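Local coordinates for SPbeta prophage-derived aminoglycoside N(3')-acetyltransferase-like protein YokD (Bacillus subtilis, PDB 2NYG) that is of uncertain physiological function but binds coenzyme A, belongs to the antibiotic N-acetyltransferase family and may contribute to antibiotic resistance, at residues T9-T14 against I42-N46; I18-K23 against A55-V59; P150-G154 against K212-L217. One frame throughout, in Å; residues are numbered along the deposited sequence.

Interaction 1: T9-T14 against I42-N46. With COA (coenzyme A), chain G.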
loop_
_atom_site.group_PDB
_atom_site.type_symbol
_atom_site.label_atom_id
_atom_site.label_comp_id
_atom_site.label_asym_id
_atom_site.label_seq_id
_atom_site.Cartn_x
_atom_site.Cartn_y
_atom_site.Cartn_z
ATOM N N THR A 9 -6.839 -17.824 -15.286
ATOM C CA THR A 9 -6.720 -16.755 -16.278
ATOM C C THR A 9 -6.301 -17.266 -17.654
ATOM O O THR A 9 -5.185 -17.744 -17.841
ATOM C CB THR A 9 -5.701 -15.683 -15.826
ATOM O OG1 THR A 9 -6.002 -15.270 -14.489
ATOM C CG2 THR A 9 -5.775 -14.469 -16.735
ATOM N N THR A 10 -7.206 -17.144 -18.617
ATOM C CA THR A 10 -6.971 -17.584 -19.989
ATOM C C THR A 10 -5.693 -16.942 -20.550
ATOM O O THR A 10 -4.766 -17.641 -20.948
ATOM C CB THR A 10 -8.246 -17.267 -20.870
ATOM O OG1 THR A 10 -7.986 -17.537 -22.259
ATOM C CG2 THR A 10 -8.683 -15.817 -20.673
ATOM N N PHE A 11 -5.644 -15.612 -20.564
ATOM C CA PHE A 11 -4.477 -14.871 -21.044
ATOM C C PHE A 11 -4.311 -13.686 -20.090
ATOM O O PHE A 11 -5.258 -13.302 -19.409
ATOM C CB PHE A 11 -4.700 -14.384 -22.481
ATOM N N PRO A 12 -3.108 -13.089 -20.029
ATOM C CA PRO A 12 -2.862 -11.953 -19.135
ATOM C C PRO A 12 -3.711 -10.706 -19.393
ATOM O O PRO A 12 -3.869 -10.271 -20.535
ATOM C CB PRO A 12 -1.369 -11.658 -19.341
ATOM C CG PRO A 12 -0.817 -12.905 -19.884
ATOM C CD PRO A 12 -1.893 -13.405 -20.800
ATOM N N ARG A 13 -4.248 -10.128 -18.325
ATOM C CA ARG A 13 -5.029 -8.901 -18.446
ATOM C C ARG A 13 -3.982 -7.788 -18.372
ATOM O O ARG A 13 -3.201 -7.737 -17.430
ATOM C CB ARG A 13 -6.008 -8.746 -17.275
ATOM C CG ARG A 13 -6.651 -10.035 -16.787
ATOM C CD ARG A 13 -7.582 -10.617 -17.805
ATOM N NE ARG A 13 -8.226 -11.813 -17.288
ATOM C CZ ARG A 13 -9.225 -12.445 -17.895
ATOM N NH1 ARG A 13 -9.696 -12.000 -19.051
ATOM N NH2 ARG A 13 -9.775 -13.512 -17.327
ATOM N N THR A 14 -3.959 -6.903 -19.362
ATOM C CA THR A 14 -2.994 -5.814 -19.373
ATOM C C THR A 14 -3.652 -4.446 -19.323
ATOM O O THR A 14 -4.867 -4.310 -19.491
ATOM C CB THR A 14 -2.107 -5.862 -20.632
ATOM O OG1 THR A 14 -2.924 -5.691 -21.792
ATOM C CG2 THR A 14 -1.373 -7.196 -20.724
ATOM N N ILE A 42 -10.360 -9.710 -11.342
ATOM C CA ILE A 42 -10.056 -9.398 -12.727
ATOM C C ILE A 42 -9.316 -10.509 -13.455
ATOM O O ILE A 42 -9.414 -10.631 -14.682
ATOM C CB ILE A 42 -9.220 -8.108 -12.828
ATOM C CG1 ILE A 42 -9.993 -6.938 -12.227
ATOM C CG2 ILE A 42 -8.889 -7.816 -14.282
ATOM C CD1 ILE A 42 -9.181 -5.674 -12.137
ATOM N N GLY A 43 -8.603 -11.329 -12.688
ATOM C CA GLY A 43 -7.804 -12.381 -13.279
ATOM C C GLY A 43 -6.405 -11.799 -13.219
ATOM O O GLY A 43 -6.258 -10.599 -12.989
ATOM N N TRP A 44 -5.380 -12.616 -13.418
ATOM C CA TRP A 44 -4.021 -12.105 -13.344
ATOM C C TRP A 44 -3.799 -10.912 -14.253
ATOM O O TRP A 44 -4.074 -10.988 -15.449
ATOM C CB TRP A 44 -3.000 -13.181 -13.726
ATOM C CG TRP A 44 -1.595 -12.719 -13.453
ATOM C CD1 TRP A 44 -1.053 -12.478 -12.235
ATOM C CD2 TRP A 44 -0.596 -12.346 -14.414
ATOM N NE1 TRP A 44 0.212 -11.974 -12.362
ATOM C CE2 TRP A 44 0.520 -11.880 -13.690
ATOM C CE3 TRP A 44 -0.539 -12.352 -15.813
ATOM C CZ2 TRP A 44 1.686 -11.420 -14.313
ATOM C CZ3 TRP A 44 0.622 -11.893 -16.437
ATOM C CH2 TRP A 44 1.717 -11.434 -15.683
ATOM N N VAL A 45 -3.311 -9.805 -13.700
ATOM C CA VAL A 45 -3.021 -8.657 -14.553
ATOM C C VAL A 45 -1.513 -8.344 -14.509
ATOM O O VAL A 45 -0.918 -8.242 -13.445
ATOM C CB VAL A 45 -3.869 -7.389 -14.176
ATOM C CG1 VAL A 45 -5.059 -7.767 -13.341
ATOM C CG2 VAL A 45 -3.031 -6.379 -13.480
ATOM N N ASN A 46 -0.895 -8.235 -15.676
ATOM C CA ASN A 46 0.534 -7.931 -15.770
ATOM C C ASN A 46 0.731 -6.497 -15.308
ATOM O O ASN A 46 0.355 -5.557 -15.994
ATOM C CB ASN A 46 1.011 -8.123 -17.219
ATOM C CG ASN A 46 2.494 -7.858 -17.404
ATOM O OD1 ASN A 46 3.302 -8.101 -16.518
ATOM N ND2 ASN A 46 2.856 -7.382 -18.583
HETATM N N1A COA G . -4.030 -9.879 -10.922
HETATM C C2A COA G . -5.149 -10.319 -10.205
HETATM N N3A COA G . -5.048 -10.474 -8.837
HETATM C C4A COA G . -3.864 -10.204 -8.184
HETATM C C5A COA G . -2.717 -9.753 -8.864
HETATM C C6A COA G . -2.804 -9.596 -10.258
HETATM N N6A COA G . -1.757 -9.179 -10.957
HETATM N N7A COA G . -1.717 -9.572 -7.952
HETATM C C8A COA G . -2.216 -9.896 -6.723
HETATM N N9A COA G . -3.561 -10.291 -6.878
HETATM C C1B COA G . -4.544 -10.750 -5.868
HETATM C C2B COA G . -3.993 -11.232 -4.495
HETATM O O2B COA G . -3.321 -12.509 -4.536
HETATM C C3B COA G . -5.246 -11.256 -3.639
HETATM O O3B COA G . -5.819 -12.575 -3.895
HETATM P P3B COA G . -6.300 -13.633 -2.747
HETATM O O7A COA G . -6.111 -13.019 -1.338
HETATM O O8A COA G . -5.425 -14.864 -2.790
HETATM O O9A COA G . -7.736 -14.007 -3.019
HETATM C C4B COA G . -6.114 -10.093 -4.194
HETATM O O4B COA G . -5.610 -9.845 -5.525
HETATM C C5B COA G . -6.028 -8.766 -3.367
HETATM O O5B COA G . -6.902 -7.810 -4.040
HETATM P P1A COA G . -7.937 -6.951 -3.199
HETATM O O1A COA G . -8.747 -6.067 -4.090
HETATM O O2A COA G . -7.199 -6.130 -2.132
HETATM O O3A COA G . -8.763 -8.053 -2.490
HETATM P P2A COA G . -9.921 -8.951 -3.145
HETATM O O4A COA G . -9.517 -10.377 -3.026
HETATM O O5A COA G . -10.205 -8.616 -4.606
HETATM O O6A COA G . -11.147 -8.490 -2.177
HETATM C CBP COA G . -12.540 -6.424 -1.711
HETATM C CCP COA G . -12.185 -7.620 -2.644
HETATM C CDP COA G . -12.156 -6.739 -0.244
HETATM C CEP COA G . -11.783 -5.195 -2.264
HETATM C CAP COA G . -14.100 -6.279 -1.672
HETATM O OAP COA G . -14.649 -7.354 -2.470
HETATM C C9P COA G . -14.658 -4.938 -2.208
HETATM O O9P COA G . -15.495 -5.043 -3.278
HETATM N N8P COA G . -14.373 -3.699 -1.730
HETATM C C7P COA G . -14.811 -2.471 -2.431
HETATM C C6P COA G . -13.790 -1.332 -2.572
#

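Interaction 2: I18-K23 against A55-V59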
loop_
_atom_site.group_PDB
_atom_site.type_symbol
_atom_site.label_atom_id
_atom_site.label_comp_id
_atom_site.label_asym_id
_atom_site.label_seq_id
_atom_site.Cartn_x
_atom_site.Cartn_y
_atom_site.Cartn_z
ATOM N N ILE A 18 -7.427 -3.890 -20.344
ATOM C CA ILE A 18 -8.322 -3.392 -19.314
ATOM C C ILE A 18 -8.830 -2.040 -19.793
ATOM O O ILE A 18 -9.976 -1.684 -19.551
ATOM C CB ILE A 18 -7.608 -3.243 -17.931
ATOM C CG1 ILE A 18 -7.388 -4.617 -17.310
ATOM C CG2 ILE A 18 -8.431 -2.408 -16.982
ATOM C CD1 ILE A 18 -6.722 -4.574 -15.936
ATOM N N THR A 19 -7.978 -1.291 -20.480
ATOM C CA THR A 19 -8.374 0.004 -21.002
ATOM C C THR A 19 -9.496 -0.233 -21.994
ATOM O O THR A 19 -10.499 0.479 -22.005
ATOM C CB THR A 19 -7.225 0.715 -21.732
ATOM O OG1 THR A 19 -6.260 1.159 -20.783
ATOM C CG2 THR A 19 -7.723 1.923 -22.446
ATOM N N GLU A 20 -9.332 -1.251 -22.825
ATOM C CA GLU A 20 -10.332 -1.556 -23.822
ATOM C C GLU A 20 -11.647 -1.908 -23.148
ATOM O O GLU A 20 -12.667 -1.313 -23.451
ATOM C CB GLU A 20 -9.843 -2.706 -24.732
ATOM N N ASP A 21 -11.620 -2.860 -22.221
ATOM C CA ASP A 21 -12.828 -3.282 -21.520
ATOM C C ASP A 21 -13.514 -2.131 -20.836
ATOM O O ASP A 21 -14.727 -2.038 -20.846
ATOM C CB ASP A 21 -12.523 -4.340 -20.467
ATOM C CG ASP A 21 -11.841 -5.553 -21.042
ATOM O OD1 ASP A 21 -12.212 -5.996 -22.146
ATOM O OD2 ASP A 21 -10.931 -6.081 -20.379
ATOM N N LEU A 22 -12.747 -1.248 -20.222
ATOM C CA LEU A 22 -13.354 -0.120 -19.545
ATOM C C LEU A 22 -14.148 0.736 -20.522
ATOM O O LEU A 22 -15.248 1.188 -20.193
ATOM C CB LEU A 22 -12.286 0.720 -18.848
ATOM C CG LEU A 22 -11.680 0.086 -17.596
ATOM C CD1 LEU A 22 -10.527 0.944 -17.111
ATOM C CD2 LEU A 22 -12.732 -0.054 -16.519
ATOM N N LYS A 23 -13.600 0.955 -21.716
ATOM C CA LYS A 23 -14.283 1.761 -22.720
ATOM C C LYS A 23 -15.538 1.042 -23.253
ATOM O O LYS A 23 -16.578 1.657 -23.458
ATOM C CB LYS A 23 -13.332 2.096 -23.876
ATOM C CG LYS A 23 -12.163 3.008 -23.520
ATOM C CD LYS A 23 -11.276 3.266 -24.746
ATOM C CE LYS A 23 -10.140 4.245 -24.480
ATOM N NZ LYS A 23 -10.633 5.634 -24.258
ATOM N N ALA A 55 -4.894 2.242 -16.434
ATOM C CA ALA A 55 -5.942 1.972 -17.399
ATOM C C ALA A 55 -7.110 2.895 -17.068
ATOM O O ALA A 55 -7.811 3.377 -17.954
ATOM C CB ALA A 55 -6.367 0.508 -17.313
ATOM N N LEU A 56 -7.311 3.151 -15.787
ATOM C CA LEU A 56 -8.383 4.029 -15.371
ATOM C C LEU A 56 -8.062 5.442 -15.792
ATOM O O LEU A 56 -8.929 6.174 -16.272
ATOM C CB LEU A 56 -8.575 3.952 -13.852
ATOM C CG LEU A 56 -9.561 2.866 -13.419
ATOM C CD1 LEU A 56 -9.298 2.424 -11.995
ATOM C CD2 LEU A 56 -10.969 3.405 -13.588
ATOM N N ILE A 57 -6.802 5.815 -15.617
ATOM C CA ILE A 57 -6.339 7.149 -15.978
ATOM C C ILE A 57 -6.356 7.347 -17.499
ATOM O O ILE A 57 -6.748 8.403 -18.003
ATOM C CB ILE A 57 -4.931 7.394 -15.386
ATOM C CG1 ILE A 57 -5.065 7.609 -13.882
ATOM C CG2 ILE A 57 -4.274 8.572 -16.039
ATOM C CD1 ILE A 57 -3.806 7.926 -13.163
ATOM N N ASP A 58 -5.962 6.309 -18.223
ATOM C CA ASP A 58 -5.934 6.364 -19.672
ATOM C C ASP A 58 -7.311 6.610 -20.239
ATOM O O ASP A 58 -7.479 7.345 -21.214
ATOM C CB ASP A 58 -5.396 5.054 -20.234
ATOM C CG ASP A 58 -3.896 5.015 -20.254
ATOM O OD1 ASP A 58 -3.282 5.851 -19.548
ATOM O OD2 ASP A 58 -3.343 4.148 -20.971
ATOM N N VAL A 59 -8.305 5.993 -19.617
ATOM C CA VAL A 59 -9.655 6.131 -20.098
ATOM C C VAL A 59 -10.244 7.465 -19.701
ATOM O O VAL A 59 -10.642 8.252 -20.560
ATOM C CB VAL A 59 -10.526 4.983 -19.576
ATOM C CG1 VAL A 59 -11.952 5.134 -20.078
ATOM C CG2 VAL A 59 -9.945 3.658 -20.037
#

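Interaction 3: P150-G154 against K212-L217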
loop_
_atom_site.group_PDB
_atom_site.type_symbol
_atom_site.label_atom_id
_atom_site.label_comp_id
_atom_site.label_asym_id
_atom_site.label_seq_id
_atom_site.Cartn_x
_atom_site.Cartn_y
_atom_site.Cartn_z
ATOM N N PRO A 150 -15.450 17.754 6.789
ATOM C CA PRO A 150 -15.634 17.989 8.222
ATOM C C PRO A 150 -15.640 16.662 9.001
ATOM O O PRO A 150 -15.982 15.612 8.466
ATOM C CB PRO A 150 -16.960 18.696 8.273
ATOM C CG PRO A 150 -17.714 18.003 7.204
ATOM C CD PRO A 150 -16.734 17.801 6.074
ATOM N N LEU A 151 -15.266 16.692 10.272
ATOM C CA LEU A 151 -15.255 15.457 11.046
ATOM C C LEU A 151 -16.660 14.893 11.267
ATOM O O LEU A 151 -16.912 13.713 11.053
ATOM C CB LEU A 151 -14.592 15.699 12.393
ATOM C CG LEU A 151 -14.316 14.435 13.187
ATOM C CD1 LEU A 151 -13.359 13.537 12.415
ATOM C CD2 LEU A 151 -13.729 14.811 14.529
ATOM N N GLU A 152 -17.559 15.758 11.717
ATOM C CA GLU A 152 -18.945 15.408 11.998
ATOM C C GLU A 152 -19.711 14.975 10.753
ATOM O O GLU A 152 -19.804 15.719 9.772
ATOM C CB GLU A 152 -19.655 16.599 12.648
ATOM C CG GLU A 152 -20.998 16.274 13.262
ATOM C CD GLU A 152 -21.633 17.472 13.957
ATOM O OE1 GLU A 152 -22.140 18.373 13.250
ATOM O OE2 GLU A 152 -21.618 17.512 15.211
ATOM N N PHE A 153 -20.271 13.768 10.821
ATOM C CA PHE A 153 -21.032 13.186 9.730
ATOM C C PHE A 153 -20.055 12.842 8.625
ATOM O O PHE A 153 -19.703 11.684 8.447
ATOM C CB PHE A 153 -22.110 14.175 9.282
ATOM C CG PHE A 153 -23.107 14.490 10.369
ATOM C CD1 PHE A 153 -23.439 15.806 10.681
ATOM C CD2 PHE A 153 -23.678 13.455 11.119
ATOM C CE1 PHE A 153 -24.326 16.087 11.734
ATOM C CE2 PHE A 153 -24.557 13.720 12.165
ATOM C CZ PHE A 153 -24.880 15.035 12.475
ATOM N N GLY A 154 -19.590 13.848 7.901
ATOM C CA GLY A 154 -18.614 13.614 6.847
ATOM C C GLY A 154 -18.706 12.307 6.069
ATOM O O GLY A 154 -17.786 11.500 6.049
ATOM N N LYS A 212 -10.259 13.021 19.802
ATOM C CA LYS A 212 -11.490 13.786 19.691
ATOM C C LYS A 212 -12.741 12.955 19.495
ATOM O O LYS A 212 -12.703 11.891 18.881
ATOM C CB LYS A 212 -11.371 14.783 18.537
ATOM C CG LYS A 212 -12.572 15.669 18.401
ATOM C CD LYS A 212 -12.426 16.622 17.248
ATOM C CE LYS A 212 -13.725 17.396 17.012
ATOM N NZ LYS A 212 -13.656 18.296 15.809
ATOM N N GLU A 213 -13.851 13.448 20.033
ATOM C CA GLU A 213 -15.126 12.760 19.899
ATOM C C GLU A 213 -16.053 13.558 18.999
ATOM O O GLU A 213 -16.147 14.782 19.099
ATOM C CB GLU A 213 -15.783 12.568 21.256
ATOM C CG GLU A 213 -15.139 11.494 22.091
ATOM C CD GLU A 213 -15.942 11.201 23.341
ATOM O OE1 GLU A 213 -16.766 12.065 23.737
ATOM O OE2 GLU A 213 -15.738 10.115 23.927
ATOM N N TYR A 214 -16.733 12.855 18.109
ATOM C CA TYR A 214 -17.649 13.490 17.184
ATOM C C TYR A 214 -18.895 12.618 17.033
ATOM O O TYR A 214 -18.901 11.432 17.413
ATOM C CB TYR A 214 -16.955 13.696 15.829
ATOM C CG TYR A 214 -16.461 12.421 15.173
ATOM C CD1 TYR A 214 -17.041 11.956 13.993
ATOM C CD2 TYR A 214 -15.434 11.671 15.743
ATOM C CE1 TYR A 214 -16.615 10.780 13.394
ATOM C CE2 TYR A 214 -14.999 10.487 15.154
ATOM C CZ TYR A 214 -15.596 10.048 13.978
ATOM O OH TYR A 214 -15.183 8.883 13.380
ATOM N N LYS A 215 -19.953 13.212 16.489
ATOM C CA LYS A 215 -21.198 12.492 16.294
ATOM C C LYS A 215 -21.251 11.946 14.877
ATOM O O LYS A 215 -20.692 12.540 13.955
ATOM C CB LYS A 215 -22.386 13.413 16.578
ATOM C CG LYS A 215 -22.463 13.860 18.040
ATOM C CD LYS A 215 -23.679 14.736 18.320
ATOM C CE LYS A 215 -23.791 15.063 19.809
ATOM N NZ LYS A 215 -23.755 13.828 20.641
ATOM N N GLU A 216 -21.920 10.808 14.718
ATOM C CA GLU A 216 -22.029 10.151 13.427
ATOM C C GLU A 216 -23.262 9.259 13.359
ATOM O O GLU A 216 -23.745 8.782 14.380
ATOM C CB GLU A 216 -20.790 9.288 13.199
ATOM C CG GLU A 216 -20.721 8.682 11.826
ATOM C CD GLU A 216 -20.549 9.745 10.772
ATOM O OE1 GLU A 216 -19.403 10.222 10.602
ATOM O OE2 GLU A 216 -21.562 10.114 10.137
ATOM N N LEU A 217 -23.766 9.016 12.158
ATOM C CA LEU A 217 -24.921 8.145 12.002
ATOM C C LEU A 217 -24.507 6.667 12.118
ATOM O O LEU A 217 -23.387 6.288 11.754
ATOM C CB LEU A 217 -25.580 8.381 10.643
ATOM C CG LEU A 217 -26.119 9.785 10.408
ATOM C CD1 LEU A 217 -26.832 9.845 9.073
ATOM C CD2 LEU A 217 -27.066 10.151 11.548
#

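Interaction 1: T9-T14 against I42-N46
Arg13 and Val45 form an isolated parallel beta bridge between the loop ahead of helix 15-25 and the coenzyme A-binding loop 42-46. Arg13 supplies both backbone bonds: Arg13 N donates to Trp44 O at 3.0 Å, and Arg13 O accepts from Asn46 N at 2.9 Å. Val45, between those two partners, is left with its own N and O turned toward the cofactor: Val45 N donates to N1A of the adenine at 2.9 Å, and N6A gives a hydrogen to Val45 O at 2.8 Å. The loop thus reads the Watson-Crick edge of the base with main-chain atoms, while the neighbours of Val45 on both sides are bonded to Arg13.

A further bond comes from a side chain. With OG1 beside its own backbone N (chi1 -50°), Thr9 OG1 accepts from Trp44 N at 2.9 Å, nearly straight at 164°; OG1 is also bonded to Ile5 O, so one hydroxyl ties the loop to helix 3-7.

The remaining contacts are packing. Bent at chi2, Arg13 folds back along the loop, its CG 4.0 Å from Ile42 CG2 and the edge of its guanidinium alongside Gly43, which has no side chain to obstruct it. The second subunit adjoins the contact as well: Asn46 ND2 donates to Ile94 O of that chain, and Trp44 packs on the same residue. Within the two segments, the indole meets Pro12 at its benzo edge, where Pro12 CB lies 3.5 Å from Trp44 CZ3.

Interaction 2: I18-K23 against A55-V59
Helix-to-helix packing joins helix 15-25 to helix 48-60, with the backbones nearest at Thr19 and Ala55 and the axes of the short segments 8.9 Å apart at closest approach. The small side chain of Ala55 points toward the other helix, and Ala55 CB sits 3.6 Å from Ile18 CG2 and 3.5 Å from Thr19 OG1. The Thr19 hydroxyl finds its polar partner within its own helix, at Lys15 O, and offers helix 48-60 only van der Waals contact.

The crossing angle of -52° is that of ridges-into-grooves packing in which both helices use ridges of residues four apart, here Ile18 with Leu22 and Ala55 with Val59. Helix 48-60 is the helix of a beta-alpha-beta crossover linking the adjacent parallel strands 32-37 and 65-69, and helix 15-25, which precedes the first of them, lies against its flank.

One turn beyond Ala55, Val59 sets both methyls against helix 15-25. Val59 CG1 stands anti to the backbone N (chi1 180°) and meets Lys23 CG at 4.1 Å, whereas Val59 CG2 reaches Thr19 CG2 at 3.7 Å and Leu22 CB at 3.9 Å. Deeper in, Leu22 lays CD1 over the Ala55 carbonyl, 3.7 Å from Ala55 O, while its side chain also touches Val242 of strand 238-242.

Interaction 3: P150-G154 against K212-L217
Glu216 OE2 accepts from Leu217 N at 3.2 Å, on its anti side, and is hydrogen-bonded to Tyr189 OH as well; the same oxygen lies at the edge of the Phe153 ring. The carboxylate is on strand 208-217, the middle strand of a three-stranded antiparallel sheet, where loop 150-154 comes to dock. Glu216 bends at chi2 to bring its acid group back under the loop, beside the backbone of Phe153; the carboxylate and ring planes stand 71° apart. Two bonds hold OE2 in place, one from the next residue of the strand and one to a tyrosine outside both segments.

Between the backbones there is a single weak hydrogen bond, Phe153 N to Lys215 O at 3.4 Å. Lys212, Tyr214 and Glu216 pair through their main chains with strand 196-201, whereas the Lys215 carbonyl turns to the loop on the other edge of the strand. Side-chain packing supplies much of the rest.

Leu151 is central to it. The branch atom CG sits over one face of the Tyr214 ring, 3.9 Å from the centroid and 25° off the normal, a CH-pi contact in which the two side chains cross at about a right angle. With its CG between the backbone N and the carbonyl carbon (chi1 59°), Tyr214 turns that face to Leu151; at the far end its OH is bonded to Arg199 NE. The side chains of Leu151 and the extended Lys212 reach toward each other, and Leu151 CD2 comes 3.5 Å from Lys212 CD. Farther along, Phe153 CE2 approaches Leu217 CD2 at 4.4 Å. Between these two ends, Glu152 CG covers part of one face of the Phe153 ring and comes 3.8 Å from Lys215 O.

How the interactions relate
Interactions 1 and 2 are neighbours, their centres about 14 Å apart, and they touch where Ile42 CG2 packs on Ile18 CD1. Their segments alternate along the chain, 9-14, 18-23, 42-46 and 55-59, so the N-terminal loop and helix 15-25 run beside the cofactor loop and helix 48-60 in the same order. Strand 32-37 of the seven-stranded mixed sheet lies between the two halves in sequence. Interaction 3 comes later, on the opposite side of the chain's centre and on the separate three-stranded sheet, about 41 Å from interaction 1 and 36 Å from interaction 2 between centres. Adenine binding and the docking of 150-154 thus belong to distant regions.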